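Local coordinates for protein 4'-phospho-dehydrooxetanocin synthase (Bacillus megaterium, PDB 5UL3) that catalyses the oxidative ring contraction of dAMP to an oxetane aldehyde in oxetanocin A biosynthesis, as a cobalamin-dependent radical S-adenosylmethionine enzyme with a [4Fe-4S] cluster, at residues Asp198-His203 against Gly207-Ile212; Gln177-Gly182 against Lys250-Glu255; Glu225-Phe228 against Ser233-Ile236; Ile158-Gly163 against Asn167-Asn172. All blocks are in the same frame, centred on the assembly; numbering follows the deposited sequence.

Contact 1. Residues Asp198-His203 against Gly207-Ile212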
loop_
_atom_site.group_PDB
_atom_site.type_symbol
_atom_site.label_atom_id
_atom_site.label_comp_id
_atom_site.label_asym_id
_atom_site.label_seq_id
_atom_site.Cartn_x
_atom_site.Cartn_y
_atom_site.Cartn_z
ATOM N N ASP A 198 -9.601 22.970 9.932
ATOM C CA ASP A 198 -9.772 24.343 10.410
ATOM C C ASP A 198 -10.552 25.187 9.405
ATOM O O ASP A 198 -11.526 25.856 9.763
ATOM C CB ASP A 198 -8.407 24.981 10.688
ATOM C CG ASP A 198 -7.770 24.499 11.987
ATOM O OD1 ASP A 198 -8.392 23.742 12.775
ATOM O OD2 ASP A 198 -6.612 24.887 12.219
ATOM N N LEU A 199 -10.153 25.130 8.125
ATOM C CA LEU A 199 -10.802 25.919 7.080
ATOM C C LEU A 199 -12.221 25.437 6.793
ATOM O O LEU A 199 -13.110 26.246 6.505
ATOM C CB LEU A 199 -9.969 25.862 5.807
ATOM C CG LEU A 199 -8.743 26.758 5.837
ATOM C CD1 LEU A 199 -7.754 26.272 4.809
ATOM C CD2 LEU A 199 -9.193 28.180 5.534
ATOM N N ILE A 200 -12.446 24.121 6.835
ATOM C CA ILE A 200 -13.796 23.599 6.639
ATOM C C ILE A 200 -14.730 24.134 7.712
ATOM O O ILE A 200 -15.833 24.607 7.417
ATOM C CB ILE A 200 -13.784 22.059 6.639
ATOM C CG1 ILE A 200 -13.129 21.539 5.362
ATOM C CG2 ILE A 200 -15.217 21.526 6.791
ATOM C CD1 ILE A 200 -12.878 20.021 5.394
ATOM N N TYR A 201 -14.316 24.036 8.982
ATOM C CA TYR A 201 -15.200 24.475 10.059
ATOM C C TYR A 201 -15.348 25.995 10.080
ATOM O O TYR A 201 -16.428 26.499 10.408
ATOM C CB TYR A 201 -14.704 23.971 11.410
ATOM C CG TYR A 201 -15.023 22.511 11.652
ATOM C CD1 TYR A 201 -16.324 22.101 11.901
ATOM C CD2 TYR A 201 -14.025 21.549 11.624
ATOM C CE1 TYR A 201 -16.626 20.772 12.118
ATOM C CE2 TYR A 201 -14.319 20.215 11.837
ATOM C CZ TYR A 201 -15.625 19.834 12.079
ATOM O OH TYR A 201 -15.940 18.506 12.295
ATOM N N SER A 202 -14.295 26.743 9.730
ATOM C CA SER A 202 -14.478 28.193 9.669
ATOM C C SER A 202 -15.480 28.581 8.584
ATOM O O SER A 202 -16.231 29.545 8.761
ATOM C CB SER A 202 -13.135 28.916 9.473
ATOM O OG SER A 202 -12.495 28.581 8.255
ATOM N N HIS A 203 -15.554 27.820 7.485
ATOM C CA HIS A 203 -16.552 28.116 6.466
ATOM C C HIS A 203 -17.938 27.599 6.832
ATOM O O HIS A 203 -18.942 28.194 6.424
ATOM C CB HIS A 203 -16.111 27.555 5.117
ATOM C CG HIS A 203 -15.078 28.400 4.439
ATOM N ND1 HIS A 203 -13.735 28.335 4.751
ATOM C CD2 HIS A 203 -15.203 29.370 3.502
ATOM C CE1 HIS A 203 -13.072 29.209 4.013
ATOM N NE2 HIS A 203 -13.939 29.845 3.243
ATOM N N GLY A 207 -21.399 30.062 7.290
ATOM C CA GLY A 207 -22.539 29.793 6.438
ATOM C C GLY A 207 -22.217 29.519 4.984
ATOM O O GLY A 207 -23.126 29.564 4.151
ATOM N N ASP A 208 -20.961 29.230 4.651
ATOM C CA ASP A 208 -20.580 28.906 3.276
ATOM C C ASP A 208 -20.684 27.415 2.956
ATOM O O ASP A 208 -20.740 27.052 1.773
ATOM C CB ASP A 208 -19.145 29.352 3.005
ATOM C CG ASP A 208 -18.969 30.852 3.155
ATOM O OD1 ASP A 208 -19.908 31.592 2.783
ATOM O OD2 ASP A 208 -17.902 31.281 3.651
ATOM N N LEU A 209 -20.679 26.564 3.981
ATOM C CA LEU A 209 -20.796 25.114 3.853
ATOM C C LEU A 209 -21.731 24.616 4.941
ATOM O O LEU A 209 -21.805 25.200 6.024
ATOM C CB LEU A 209 -19.441 24.382 4.030
ATOM C CG LEU A 209 -18.303 24.547 3.026
ATOM C CD1 LEU A 209 -17.010 23.923 3.568
ATOM C CD2 LEU A 209 -18.679 23.957 1.678
ATOM N N SER A 210 -22.430 23.520 4.665
ATOM C CA SER A 210 -23.158 22.810 5.716
ATOM C C SER A 210 -23.034 21.321 5.428
ATOM O O SER A 210 -23.626 20.819 4.471
ATOM C CB SER A 210 -24.620 23.253 5.791
ATOM O OG SER A 210 -24.700 24.630 6.145
ATOM N N SER A 211 -22.250 20.626 6.247
ATOM C CA SER A 211 -21.890 19.245 5.963
ATOM C C SER A 211 -21.629 18.486 7.253
ATOM O O SER A 211 -21.111 19.033 8.235
ATOM C CB SER A 211 -20.640 19.161 5.072
ATOM O OG SER A 211 -20.724 20.000 3.932
ATOM N N ILE A 212 -21.996 17.204 7.226
ATOM C CA ILE A 212 -21.408 16.232 8.136
ATOM C C ILE A 212 -19.944 16.060 7.767
ATOM O O ILE A 212 -19.614 15.836 6.595
ATOM C CB ILE A 212 -22.151 14.891 8.025
ATOM C CG1 ILE A 212 -23.625 15.051 8.390
ATOM C CG2 ILE A 212 -21.453 13.815 8.898
ATOM C CD1 ILE A 212 -24.440 13.796 8.080
#
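His203 and Asp208 meet through both backbone and side chain where helix 190-205 gives way to the loop leading into strand 212-216. The carbonyl O of His203 accepts the backbone N of Asp208 at 2.9 Å, and a weak bond from Leu209 N reaches the same oxygen. Gly207, with positive phi, is the residue at which the helix ends in a Schellman motif; it suits the place because it has no side chain to crowd the preceding carbonyl.

The imidazole of His203 lies beside its own backbone N, its CG anti to the carbonyl carbon (chi1 -78°), and this turns ND1 back along the helix to Leu199 O, 2.8 Å away and nearly in the ring plane. That oxygen also receives His203 N and Ser202 OG, the hydroxyl coming from above the carbonyl plane. The ring's rotation is thereby fixed, with the CD2 side left for Asp208: His203 CD2 stands 3.3 Å from Asp208 OD2, the ring and carboxylate planes 48° apart. Asp208 OD2 has its hydrogen-bond partner in Asn206 ND2.

Leu209 CD1 packs on His203 CB at 4.0 Å and comes near Ile200 CG2, while Leu174 of helix 166-176 also packs on Leu209. With His203 NE2 4.2 Å from Asp208 OD2, the carboxylate would favour a protonated imidazole, though the charge of the histidine remains unknown.

Contact 2. Residues Gln177-Gly182 against Lys250-Glu255. With EDO (1,2-ethanediol), chain R.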
loop_
_atom_site.group_PDB
_atom_site.type_symbol
_atom_site.label_atom_id
_atom_site.label_comp_id
_atom_site.label_asym_id
_atom_site.label_seq_id
_atom_site.Cartn_x
_atom_site.Cartn_y
_atom_site.Cartn_z
ATOM N N GLN A 177 -20.778 22.194 -2.741
ATOM C CA GLN A 177 -21.755 22.207 -1.655
ATOM C C GLN A 177 -22.123 20.796 -1.182
ATOM O O GLN A 177 -23.293 20.402 -1.224
ATOM C CB GLN A 177 -23.002 22.980 -2.064
ATOM C CG GLN A 177 -22.738 24.474 -2.168
ATOM C CD GLN A 177 -22.360 25.051 -0.825
ATOM O OE1 GLN A 177 -23.027 24.793 0.179
ATOM N NE2 GLN A 177 -21.281 25.818 -0.787
ATOM N N PRO A 178 -21.147 20.019 -0.732
ATOM C CA PRO A 178 -21.430 18.630 -0.341
ATOM C C PRO A 178 -22.245 18.563 0.941
ATOM O O PRO A 178 -22.212 19.457 1.785
ATOM C CB PRO A 178 -20.031 18.036 -0.133
ATOM C CG PRO A 178 -19.187 19.215 0.263
ATOM C CD PRO A 178 -19.736 20.384 -0.526
ATOM N N ASP A 179 -22.972 17.452 1.090
ATOM C CA ASP A 179 -23.658 17.168 2.344
ATOM C C ASP A 179 -22.782 16.440 3.347
ATOM O O ASP A 179 -23.013 16.550 4.554
ATOM C CB ASP A 179 -24.905 16.335 2.067
ATOM C CG ASP A 179 -25.810 17.005 1.073
ATOM O OD1 ASP A 179 -26.116 18.193 1.291
ATOM O OD2 ASP A 179 -26.142 16.392 0.044
ATOM N N ILE A 180 -21.796 15.687 2.869
ATOM C CA ILE A 180 -20.838 14.987 3.719
ATOM C C ILE A 180 -19.459 15.253 3.146
ATOM O O ILE A 180 -19.265 15.126 1.932
ATOM C CB ILE A 180 -21.100 13.469 3.768
ATOM C CG1 ILE A 180 -22.491 13.175 4.355
ATOM C CG2 ILE A 180 -20.033 12.773 4.658
ATOM C CD1 ILE A 180 -22.965 11.744 4.095
ATOM N N ILE A 181 -18.506 15.621 4.002
ATOM C CA ILE A 181 -17.125 15.799 3.582
ATOM C C ILE A 181 -16.294 14.777 4.338
ATOM O O ILE A 181 -16.419 14.662 5.561
ATOM C CB ILE A 181 -16.608 17.223 3.859
ATOM C CG1 ILE A 181 -17.432 18.248 3.059
ATOM C CG2 ILE A 181 -15.128 17.332 3.495
ATOM C CD1 ILE A 181 -17.169 19.683 3.485
ATOM N N GLY A 182 -15.464 14.040 3.621
ATOM C CA GLY A 182 -14.584 13.066 4.249
ATOM C C GLY A 182 -13.142 13.285 3.856
ATOM O O GLY A 182 -12.832 13.484 2.681
ATOM N N LYS A 250 -27.918 7.668 5.485
ATOM C CA LYS A 250 -29.189 7.428 6.162
ATOM C C LYS A 250 -29.418 8.446 7.276
ATOM O O LYS A 250 -30.536 8.951 7.443
ATOM C CB LYS A 250 -29.239 5.999 6.710
ATOM C CG LYS A 250 -29.231 4.942 5.619
ATOM C CD LYS A 250 -28.992 3.545 6.221
ATOM C CE LYS A 250 -30.280 2.812 6.503
ATOM N NZ LYS A 250 -30.651 1.942 5.343
ATOM N N MET A 251 -28.378 8.762 8.054
ATOM C CA MET A 251 -28.555 9.736 9.128
ATOM C C MET A 251 -28.924 11.109 8.570
ATOM O O MET A 251 -29.732 11.834 9.165
ATOM C CB MET A 251 -27.296 9.828 9.979
ATOM C CG MET A 251 -27.469 10.695 11.206
ATOM S SD MET A 251 -25.992 10.766 12.221
ATOM C CE MET A 251 -24.934 11.803 11.235
ATOM N N LEU A 252 -28.339 11.479 7.424
ATOM C CA LEU A 252 -28.725 12.708 6.735
ATOM C C LEU A 252 -30.220 12.772 6.497
ATOM O O LEU A 252 -30.824 13.847 6.587
ATOM C CB LEU A 252 -28.017 12.802 5.392
ATOM C CG LEU A 252 -26.789 13.657 5.212
ATOM C CD1 LEU A 252 -26.538 13.697 3.708
ATOM C CD2 LEU A 252 -27.005 15.050 5.810
ATOM N N LYS A 253 -30.825 11.633 6.148
ATOM C CA LYS A 253 -32.243 11.527 5.844
ATOM C C LYS A 253 -33.076 11.253 7.082
ATOM O O LYS A 253 -34.270 10.971 6.955
ATOM C CB LYS A 253 -32.488 10.415 4.829
ATOM C CG LYS A 253 -31.875 10.615 3.450
ATOM C CD LYS A 253 -31.932 9.279 2.702
ATOM C CE LYS A 253 -32.126 9.440 1.208
ATOM N NZ LYS A 253 -30.852 9.720 0.492
ATOM N N LYS A 254 -32.453 11.300 8.262
ATOM C CA LYS A 254 -33.131 11.113 9.547
ATOM C C LYS A 254 -33.671 9.699 9.686
ATOM O O LYS A 254 -34.624 9.458 10.435
ATOM C CB LYS A 254 -34.241 12.157 9.743
ATOM C CG LYS A 254 -33.755 13.600 9.528
ATOM C CD LYS A 254 -34.747 14.649 10.035
ATOM C CE LYS A 254 -35.967 14.718 9.159
ATOM N NZ LYS A 254 -35.639 15.205 7.785
ATOM N N GLU A 255 -33.059 8.753 8.964
ATOM C CA GLU A 255 -33.460 7.348 8.978
ATOM C C GLU A 255 -32.604 6.510 9.924
ATOM O O GLU A 255 -32.870 5.316 10.088
ATOM C CB GLU A 255 -33.379 6.747 7.566
ATOM C CG GLU A 255 -34.230 7.417 6.511
ATOM C CD GLU A 255 -33.928 6.902 5.101
ATOM O OE1 GLU A 255 -33.005 6.070 4.936
ATOM O OE2 GLU A 255 -34.610 7.339 4.152
HETATM C C1 EDO R . -27.238 14.853 11.090
HETATM O O1 EDO R . -27.554 15.560 9.885
HETATM C C2 EDO R . -28.502 14.721 11.934
HETATM O O2 EDO R . -29.615 14.425 11.076
#
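Leu252, on the last turn of helix 242-252, reaches Asp179 and Ile180, where the loop enters strand 180-184, with a single methyl. Its CD1 lies 3.5 Å from Asp179 CB and 4.1 Å from Ile180 CD1, so one branch fits against two consecutive residues. Ile180 brings CG1 and CD1 to it; CG1 stands anti to the carbonyl carbon (chi1 -61°), extending the longer arm toward the helix. This is the close-packed part: Ile180 is buried, also touches Leu248 and Ile249 of the same helix, and being beta-branched suits a strand whose face is covered by a helix. Leucine suits the partly exposed helix end because one methyl can pack on the strand while the other lies by an ethanediol.

Asp179 offers its CB to the leucine, whereas its carboxylate turns to the neighbouring strand and accepts Thr119 N at OD2.

The outer side is looser. The helix finishes in a Schellman motif: Glu255 N bonds to Lys250 O at 3.0 Å and Lys254 N to Met251 O at 2.9 Å, with Lys254 at positive phi. Lysines and a glutamate fit this exposed end. The ethanediol, probably from the crystallisation liquor, gives its O2 to Met251 O at 3.2 Å. A helix packed on a parallel sheet is typical of the Rossmann-like fold that houses cobalamin; here the last turn of 242-252 lies on the start of 180-184, whose Gly182 touches the cofactor.

Contact 3. Residues Glu225-Phe228 against Ser233-Ile236; sequences EQFF and SLLI. With EDO (1,2-ethanediol), chain U.
Phe227 and Phe228, neighbours on helix 224-230, receive Leu234 and Ile236 from the segment that runs into strand 235-237. The aliphatic contacts gather at Phe227 CB, which has Leu234 CD2 and Ile236 CD1 both at 3.9 Å. Leu234 CG lies anti to the backbone N (chi1 -174°), and with chi2 64° this brings CD2 to Phe227 CB and Phe227 CD2. The ring of Phe227 also meets Phe194 edge-to-face.

The aromatic contact belongs to Phe228. Ile236 CD1 sits over one face of its ring, 4.1 Å from the centroid and 27° off the normal, a CH-pi interaction. The same methyl thus touches Phe227 CB and the face of Phe228; the long, slim arm of isoleucine suits that place, and its beta branching suits the strand.

One polar atom meets the ring at its edge: Leu234 O comes within 3.2 Å of Phe228 CE1, near the ring plane, where the partly positive C-H rim would favour a carbonyl oxygen. Hydrogen bonding occurs at the segment's exposed start, where Ser233 N (3.1 Å) and Ser233 OG (2.8 Å) both engage O2 of an ethanediol, probably a crystallisation additive.

Leu234 and Ile236 face the helix, while Leu235 points away from it. A short helix packed by large apolar residues onto the strand that follows it, parallel to 212-216 in the domain's mixed sheet, is characteristic of the alpha/beta, Rossmann-like cobalamin domain.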
loop_
_atom_site.group_PDB
_atom_site.type_symbol
_atom_site.label_atom_id
_atom_site.label_comp_id
_atom_site.label_asym_id
_atom_site.label_seq_id
_atom_site.Cartn_x
_atom_site.Cartn_y
_atom_site.Cartn_z
ATOM N N GLU A 225 -8.678 10.957 20.196
ATOM C CA GLU A 225 -8.811 11.994 21.217
ATOM C C GLU A 225 -8.195 13.316 20.768
ATOM O O GLU A 225 -8.727 14.391 21.073
ATOM C CB GLU A 225 -8.179 11.518 22.528
ATOM C CG GLU A 225 -6.696 11.159 22.433
ATOM C CD GLU A 225 -6.438 9.843 21.709
ATOM O OE1 GLU A 225 -7.343 8.986 21.674
ATOM O OE2 GLU A 225 -5.328 9.670 21.168
ATOM N N GLN A 226 -7.075 13.263 20.042
ATOM C CA GLN A 226 -6.463 14.494 19.556
ATOM C C GLN A 226 -7.358 15.198 18.549
ATOM O O GLN A 226 -7.357 16.434 18.472
ATOM C CB GLN A 226 -5.094 14.205 18.936
ATOM C CG GLN A 226 -3.903 14.317 19.903
ATOM C CD GLN A 226 -3.525 12.984 20.537
ATOM O OE1 GLN A 226 -4.268 12.005 20.442
ATOM N NE2 GLN A 226 -2.359 12.941 21.181
ATOM N N PHE A 227 -8.137 14.435 17.777
ATOM C CA PHE A 227 -9.074 15.044 16.842
ATOM C C PHE A 227 -10.304 15.583 17.559
ATOM O O PHE A 227 -10.773 16.681 17.241
ATOM C CB PHE A 227 -9.479 14.030 15.767
ATOM C CG PHE A 227 -8.416 13.797 14.725
ATOM C CD1 PHE A 227 -7.387 12.903 14.953
ATOM C CD2 PHE A 227 -8.445 14.483 13.520
ATOM C CE1 PHE A 227 -6.404 12.695 13.994
ATOM C CE2 PHE A 227 -7.478 14.270 12.559
ATOM C CZ PHE A 227 -6.452 13.372 12.802
ATOM N N PHE A 228 -10.835 14.832 18.528
ATOM C CA PHE A 228 -12.030 15.280 19.238
ATOM C C PHE A 228 -11.743 16.516 20.086
ATOM O O PHE A 228 -12.629 17.356 20.288
ATOM C CB PHE A 228 -12.581 14.153 20.117
ATOM C CG PHE A 228 -13.156 12.987 19.342
ATOM C CD1 PHE A 228 -13.866 13.186 18.168
ATOM C CD2 PHE A 228 -12.985 11.685 19.802
ATOM C CE1 PHE A 228 -14.398 12.116 17.464
ATOM C CE2 PHE A 228 -13.507 10.609 19.102
ATOM C CZ PHE A 228 -14.219 10.823 17.931
ATOM N N SER A 233 -17.353 17.909 17.244
ATOM C CA SER A 233 -18.461 17.331 16.486
ATOM C C SER A 233 -18.008 16.380 15.375
ATOM O O SER A 233 -18.859 15.818 14.675
ATOM C CB SER A 233 -19.333 18.448 15.888
ATOM O OG SER A 233 -18.659 19.120 14.844
ATOM N N LEU A 234 -16.705 16.170 15.221
ATOM C CA LEU A 234 -16.161 15.332 14.159
ATOM C C LEU A 234 -16.548 13.870 14.374
ATOM O O LEU A 234 -16.626 13.384 15.505
ATOM C CB LEU A 234 -14.638 15.475 14.122
ATOM C CG LEU A 234 -13.845 14.800 13.002
ATOM C CD1 LEU A 234 -14.229 15.415 11.661
ATOM C CD2 LEU A 234 -12.351 14.953 13.245
ATOM N N LEU A 235 -16.791 13.164 13.273
ATOM C CA LEU A 235 -17.079 11.733 13.311
ATOM C C LEU A 235 -15.901 10.985 12.711
ATOM O O LEU A 235 -15.485 11.286 11.591
ATOM C CB LEU A 235 -18.357 11.411 12.540
ATOM C CG LEU A 235 -19.611 12.195 12.938
ATOM C CD1 LEU A 235 -20.783 11.767 12.083
ATOM C CD2 LEU A 235 -19.924 12.033 14.419
ATOM N N ILE A 236 -15.359 10.012 13.438
ATOM C CA ILE A 236 -14.177 9.285 12.980
ATOM C C ILE A 236 -14.598 7.893 12.531
ATOM O O ILE A 236 -15.256 7.166 13.280
ATOM C CB ILE A 236 -13.095 9.222 14.078
ATOM C CG1 ILE A 236 -12.465 10.607 14.253
ATOM C CG2 ILE A 236 -12.011 8.197 13.718
ATOM C CD1 ILE A 236 -11.483 10.689 15.396
HETATM C C1 EDO U . -14.828 22.369 15.814
HETATM O O1 EDO U . -14.521 23.684 15.326
HETATM C C2 EDO U . -16.239 21.945 15.413
HETATM O O2 EDO U . -16.532 20.624 15.914
#

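Contact 4. Residues Ile158-Gly163 against Asn167-Asn172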
loop_
_atom_site.group_PDB
_atom_site.type_symbol
_atom_site.label_atom_id
_atom_site.label_comp_id
_atom_site.label_asym_id
_atom_site.label_seq_id
_atom_site.Cartn_x
_atom_site.Cartn_y
_atom_site.Cartn_z
ATOM N N ILE A 158 -11.389 14.306 -4.616
ATOM C CA ILE A 158 -10.288 15.259 -4.651
ATOM C C ILE A 158 -9.048 14.534 -4.149
ATOM O O ILE A 158 -9.101 13.872 -3.103
ATOM C CB ILE A 158 -10.570 16.495 -3.779
ATOM C CG1 ILE A 158 -11.880 17.173 -4.195
ATOM C CG2 ILE A 158 -9.399 17.492 -3.897
ATOM C CD1 ILE A 158 -12.278 18.297 -3.257
ATOM N N ASP A 159 -7.931 14.656 -4.881
ATOM C CA ASP A 159 -6.709 13.930 -4.534
ATOM C C ASP A 159 -5.542 14.913 -4.529
ATOM O O ASP A 159 -5.150 15.411 -5.588
ATOM C CB ASP A 159 -6.436 12.791 -5.522
ATOM C CG ASP A 159 -5.351 11.816 -5.023
ATOM O OD1 ASP A 159 -4.619 12.158 -4.070
ATOM O OD2 ASP A 159 -5.251 10.690 -5.569
ATOM N N MET A 160 -4.997 15.184 -3.340
ATOM C CA MET A 160 -3.796 16.015 -3.241
ATOM C C MET A 160 -2.579 15.384 -3.902
ATOM O O MET A 160 -1.590 16.094 -4.128
ATOM C CB MET A 160 -3.473 16.309 -1.779
ATOM C CG MET A 160 -4.506 17.199 -1.105
ATOM S SD MET A 160 -3.982 17.650 0.545
ATOM C CE MET A 160 -2.694 18.866 0.149
ATOM N N GLN A 161 -2.615 14.089 -4.237
ATOM C CA GLN A 161 -1.465 13.485 -4.909
ATOM C C GLN A 161 -1.166 14.159 -6.234
ATOM O O GLN A 161 -0.010 14.165 -6.672
ATOM C CB GLN A 161 -1.690 12.009 -5.185
ATOM C CG GLN A 161 -1.675 11.091 -3.998
ATOM C CD GLN A 161 -1.760 9.653 -4.483
ATOM O OE1 GLN A 161 -0.758 8.947 -4.537
ATOM N NE2 GLN A 161 -2.943 9.243 -4.908
ATOM N N VAL A 162 -2.180 14.669 -6.915
ATOM C CA VAL A 162 -1.989 15.259 -8.234
ATOM C C VAL A 162 -1.850 16.780 -8.145
ATOM O O VAL A 162 -2.080 17.483 -9.130
ATOM C CB VAL A 162 -3.099 14.845 -9.221
ATOM C CG1 VAL A 162 -3.086 13.319 -9.447
ATOM C CG2 VAL A 162 -4.486 15.315 -8.755
ATOM N N GLY A 163 -1.494 17.295 -6.970
ATOM C CA GLY A 163 -1.115 18.677 -6.808
ATOM C C GLY A 163 -2.179 19.610 -6.284
ATOM O O GLY A 163 -1.883 20.790 -6.069
ATOM N N ASN A 167 -6.007 25.408 -0.575
ATOM C CA ASN A 167 -6.961 26.435 -0.988
ATOM C C ASN A 167 -7.806 25.979 -2.176
ATOM O O ASN A 167 -8.969 26.386 -2.298
ATOM C CB ASN A 167 -6.230 27.745 -1.305
ATOM C CG ASN A 167 -5.696 28.436 -0.053
ATOM O OD1 ASN A 167 -6.166 28.191 1.063
ATOM N ND2 ASN A 167 -4.717 29.312 -0.237
ATOM N N GLN A 168 -7.261 25.128 -3.051
ATOM C CA GLN A 168 -8.077 24.583 -4.130
ATOM C C GLN A 168 -9.115 23.601 -3.594
ATOM O O GLN A 168 -10.232 23.520 -4.123
ATOM C CB GLN A 168 -7.191 23.922 -5.186
ATOM C CG GLN A 168 -6.340 24.936 -5.961
ATOM C CD GLN A 168 -5.378 24.289 -6.948
ATOM O OE1 GLN A 168 -4.760 23.260 -6.661
ATOM N NE2 GLN A 168 -5.241 24.902 -8.118
ATOM N N ILE A 169 -8.769 22.840 -2.555
ATOM C CA ILE A 169 -9.765 21.965 -1.929
ATOM C C ILE A 169 -10.942 22.784 -1.422
ATOM O O ILE A 169 -12.103 22.476 -1.710
ATOM C CB ILE A 169 -9.137 21.158 -0.787
ATOM C CG1 ILE A 169 -8.156 20.122 -1.349
ATOM C CG2 ILE A 169 -10.253 20.524 0.076
ATOM C CD1 ILE A 169 -7.193 19.583 -0.306
ATOM N N ILE A 170 -10.654 23.854 -0.670
ATOM C CA ILE A 170 -11.728 24.657 -0.086
ATOM C C ILE A 170 -12.582 25.281 -1.181
ATOM O O ILE A 170 -13.819 25.273 -1.106
ATOM C CB ILE A 170 -11.149 25.725 0.859
ATOM C CG1 ILE A 170 -10.365 25.071 1.996
ATOM C CG2 ILE A 170 -12.259 26.627 1.390
ATOM C CD1 ILE A 170 -11.209 24.163 2.883
ATOM N N LYS A 171 -11.934 25.828 -2.218
ATOM C CA LYS A 171 -12.662 26.362 -3.364
ATOM C C LYS A 171 -13.577 25.309 -3.965
ATOM O O LYS A 171 -14.738 25.593 -4.297
ATOM C CB LYS A 171 -11.681 26.854 -4.435
ATOM C CG LYS A 171 -11.032 28.210 -4.194
ATOM C CD LYS A 171 -10.306 28.659 -5.473
ATOM C CE LYS A 171 -11.210 28.470 -6.702
ATOM N NZ LYS A 171 -10.587 28.820 -8.022
ATOM N N ASN A 172 -13.060 24.088 -4.124
ATOM C CA ASN A 172 -13.850 22.991 -4.672
ATOM C C ASN A 172 -15.065 22.699 -3.800
ATOM O O ASN A 172 -16.167 22.483 -4.313
ATOM C CB ASN A 172 -12.959 21.750 -4.808
ATOM C CG ASN A 172 -13.646 20.592 -5.517
ATOM O OD1 ASN A 172 -14.741 20.175 -5.145
ATOM N ND2 ASN A 172 -12.985 20.054 -6.538
#
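Ile158, near the end of strand 154-159, meets helix 166-176 with both of its branches. The main contact is with Ile169: CG2 of Ile158, anti to the backbone N, packs on Ile169 CG1 at 3.9 Å, and the two isoleucines are buried. The longer arm, CG1 anti to the carbonyl carbon (chi1 -56°), carries CD1 to the amide of Asn172, which approaches from the opposite direction; in the conformer described, one of two, Ile158 CD1 is 3.5 Å from Asn172 CG. In this conformer ND2 is hydrogen-bonded to Glu156 OE2, so the polar end is satisfied while the carbon lies against the methyl.

Asp159 points away from the helix and organises the turn instead. Its OD1 accepts Gln161 N at 2.8 Å, from above the carboxylate plane, forming an Asx turn, while OD2 uses its syn lone pair for Gln161 NE2, also at 2.8 Å. Strand, turn and helix here are consecutive elements of the Rossmann-like domain, and the turn lies at the C-terminal end of a parallel strand, where such folds characteristically bind their ligand.

Met160 opens a short 3-10 segment. Its chain crosses Ile169 at about a right angle: CG is 3.7 Å from Ile169 CD1, the chain bends at chi3 (74°), and SD lies 3.8 Å from the same methyl. Leu192 of helix 190-205 also touches this methionine.

Gln161, gripped by Asp159, gives NE2 to Arg135 O as well and offers OE1 to cobalamin in a weak hydrogen bond. At Gly163, phi is positive (99°), a conformation readily accepted by glycine; its carbonyl passes the end of Gln168, whose OE1 accepts Thr165 N.

All four contacts belong to the cobalamin-binding domain and are built on the parallel strands of one mixed sheet. Contacts 1 and 2, with centres 14 Å apart, are joined directly: Ile212 O lies 2.8 Å from Ile181 N, a probable strand-to-strand hydrogen bond. Contact 1 also touches contact 4 through Leu199 CB and Ile170 CD1 (3.6 Å), and contact 3 through Tyr201 OH and Leu234 CD1 (3.6 Å), so helix 190-205 lies between them. Contacts 3 and 4 do not touch: their nearest atoms are about 13 Å apart and their centres 22 Å. Toward the cofactor, Gly182 of contact 2 and Gln161 of contact 4 line the pocket, whereas the side chain of Ile236 in contact 3 remains about 8 Å from cobalamin.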